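Local coordinates for protein ZYRO0G01672p (Zygosaccharomyces rouxii, PDB 4U8T) that probably acts as a reader of N6-methyladenosine in RNA through its YTH domain, captured here bound to methylated RNA, at residues Glu88-Leu93 with Lys113-Val118. Residues are numbered along the deposited sequence; the frame is centred on the assembly and turned at random.
Sequences EMSSNL and KVRWIV
E88 and R115 form an antiparallel hydrogen-bonded pair between two neighbouring strands of the mixed sheet of the YTH domain. E88 N gives its hydrogen to R115 O at 2.9 Å, nearly straight at 171°. R115 N returns the bond to E88 O. E88 O also receives a CA-H contact from V114 CA at 3.1 Å. M89, a selenomethionine, pairs with V114 at the next, non-hydrogen-bonded position. Their side chains share the face that carries neither E88 nor R115, and M89 packs there on L58 and Y62 of helix 52-63.

The E88 side chain can be followed outward. CB lies near R115 O. CG is set anti to the carbonyl carbon (chi1 -44°), and I117 CD1 touches E88 CG at 3.6 Å. The chain then runs extended, crossing I117 at about a right angle. At the tip, OE2 meets I117 CD1 and forms a salt bridge with K70. E88 OE1 lies 4.0 Å from R115 NH1. This oxygen sits off the plane of the guanidinium group, and the two share charge rather than a hydrogen bond. R115 bends at chi3, and its CD rests on S90 CB.

The chain turns a corner at S91. S90 N still bonds K113 O, from above the carbonyl plane. On the same edge of K113, S91 OG accepts the backbone N-H of K113 N at 2.8 Å and 171° while donating to N92 O. One hydroxyl thus bonds both the neighbouring strand and the chain just beyond the corner. The E88 carboxylate is bridged to K70 and only near R115, so the arginine probably adds to the charge balance but does not hold the carboxylate's direction as K70 does.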
loop_
_atom_site.group_PDB
_atom_site.type_symbol
_atom_site.label_atom_id
_atom_site.label_comp_id
_atom_site.label_asym_id
_atom_site.label_seq_id
_atom_site.Cartn_x
_atom_site.Cartn_y
_atom_site.Cartn_z
ATOM N N GLU A 88 3.737 -0.648 -5.643
ATOM C CA GLU A 88 4.121 -2.048 -5.803
ATOM C C GLU A 88 5.361 -2.363 -5.018
ATOM O O GLU A 88 6.178 -1.498 -4.831
ATOM C CB GLU A 88 4.407 -2.408 -7.246
ATOM C CG GLU A 88 3.453 -1.913 -8.265
ATOM C CD GLU A 88 3.992 -2.158 -9.634
ATOM O OE1 GLU A 88 5.195 -2.479 -9.723
ATOM O OE2 GLU A 88 3.221 -2.051 -10.612
HETATM N N MSE A 89 5.510 -3.611 -4.581
HETATM C CA MSE A 89 6.790 -4.066 -4.093
HETATM C C MSE A 89 7.691 -4.254 -5.302
HETATM O O MSE A 89 7.235 -4.646 -6.362
HETATM C CB MSE A 89 6.658 -5.350 -3.292
HETATM C CG MSE A 89 5.991 -5.191 -1.953
HETATM SE SE MSE A 89 5.919 -6.770 -0.809
HETATM C CE MSE A 89 7.722 -6.851 -0.227
ATOM N N SER A 90 8.968 -3.941 -5.166
ATOM C CA SER A 90 9.872 -4.102 -6.284
ATOM C C SER A 90 11.122 -4.791 -5.785
ATOM O O SER A 90 12.116 -4.912 -6.481
ATOM C CB SER A 90 10.198 -2.771 -6.952
ATOM O OG SER A 90 10.739 -1.862 -6.050
ATOM N N SER A 91 11.072 -5.215 -4.541
ATOM C CA SER A 91 12.114 -6.039 -4.017
ATOM C C SER A 91 11.595 -6.818 -2.833
ATOM O O SER A 91 10.537 -6.530 -2.307
ATOM C CB SER A 91 13.311 -5.192 -3.624
ATOM O OG SER A 91 13.226 -4.801 -2.272
ATOM N N ASN A 92 12.328 -7.846 -2.444
ATOM C CA ASN A 92 12.086 -8.485 -1.179
ATOM C C ASN A 92 12.767 -7.625 -0.136
ATOM O O ASN A 92 13.367 -6.624 -0.459
ATOM C CB ASN A 92 12.608 -9.912 -1.178
ATOM C CG ASN A 92 11.879 -10.807 -0.199
ATOM O OD1 ASN A 92 11.432 -10.368 0.850
ATOM N ND2 ASN A 92 11.778 -12.073 -0.533
ATOM N N LEU A 93 12.673 -8.012 1.119
ATOM C CA LEU A 93 13.285 -7.256 2.190
ATOM C C LEU A 93 14.816 -7.301 2.015
ATOM O O LEU A 93 15.371 -8.293 1.564
ATOM C CB LEU A 93 12.796 -7.816 3.530
ATOM C CG LEU A 93 12.657 -7.052 4.843
ATOM C CD1 LEU A 93 11.742 -5.908 4.720
ATOM C CD2 LEU A 93 12.098 -7.968 5.887
ATOM N N LYS A 113 12.152 -2.313 -1.424
ATOM C CA LYS A 113 11.917 -1.310 -2.443
ATOM C C LYS A 113 10.488 -1.312 -2.874
ATOM O O LYS A 113 9.862 -2.356 -2.994
ATOM C CB LYS A 113 12.825 -1.532 -3.658
ATOM C CG LYS A 113 14.271 -1.257 -3.367
ATOM C CD LYS A 113 15.158 -1.488 -4.544
ATOM C CE LYS A 113 16.556 -0.987 -4.206
ATOM N NZ LYS A 113 17.570 -1.159 -5.283
ATOM N N VAL A 114 9.977 -0.118 -3.125
ATOM C CA VAL A 114 8.625 0.057 -3.637
ATOM C C VAL A 114 8.635 0.985 -4.831
ATOM O O VAL A 114 9.496 1.826 -4.970
ATOM C CB VAL A 114 7.640 0.626 -2.567
ATOM C CG1 VAL A 114 7.387 -0.364 -1.477
ATOM C CG2 VAL A 114 8.136 1.914 -2.000
ATOM N N ARG A 115 7.716 0.763 -5.742
ATOM C CA ARG A 115 7.525 1.648 -6.871
ATOM C C ARG A 115 6.140 2.296 -6.808
ATOM O O ARG A 115 5.134 1.614 -6.835
ATOM C CB ARG A 115 7.814 0.869 -8.149
ATOM C CG ARG A 115 9.276 1.051 -8.532
ATOM C CD ARG A 115 9.900 -0.037 -9.392
ATOM N NE ARG A 115 9.035 -0.537 -10.451
ATOM C CZ ARG A 115 9.286 -1.643 -11.144
ATOM N NH1 ARG A 115 8.433 -2.047 -12.079
ATOM N NH2 ARG A 115 10.407 -2.328 -10.919
ATOM N N TRP A 116 6.084 3.601 -6.592
ATOM C CA TRP A 116 4.790 4.277 -6.500
ATOM C C TRP A 116 4.065 4.461 -7.846
ATOM O O TRP A 116 4.655 4.801 -8.850
ATOM C CB TRP A 116 4.975 5.610 -5.758
ATOM C CG TRP A 116 5.045 5.401 -4.279
ATOM C CD1 TRP A 116 6.123 4.991 -3.567
ATOM C CD2 TRP A 116 3.987 5.562 -3.339
ATOM N NE1 TRP A 116 5.812 4.891 -2.252
ATOM C CE2 TRP A 116 4.499 5.230 -2.082
ATOM C CE3 TRP A 116 2.657 5.957 -3.435
ATOM C CZ2 TRP A 116 3.728 5.277 -0.935
ATOM C CZ3 TRP A 116 1.899 6.007 -2.289
ATOM C CH2 TRP A 116 2.433 5.667 -1.064
ATOM N N ILE A 117 2.766 4.183 -7.826
ATOM C CA ILE A 117 1.889 4.177 -8.998
ATOM C C ILE A 117 0.820 5.260 -8.964
ATOM O O ILE A 117 0.542 5.926 -9.955
ATOM C CB ILE A 117 1.114 2.863 -9.103
ATOM C CG1 ILE A 117 1.982 1.682 -9.399
ATOM C CG2 ILE A 117 0.069 2.928 -10.171
ATOM C CD1 ILE A 117 1.111 0.498 -9.482
ATOM N N VAL A 118 0.170 5.361 -7.816
ATOM C CA VAL A 118 -0.929 6.273 -7.603
ATOM C C VAL A 118 -0.645 7.102 -6.377
ATOM O O VAL A 118 -0.255 6.577 -5.359
ATOM C CB VAL A 118 -2.253 5.539 -7.389
ATOM C CG1 VAL A 118 -3.383 6.514 -7.331
ATOM C CG2 VAL A 118 -2.487 4.554 -8.479
#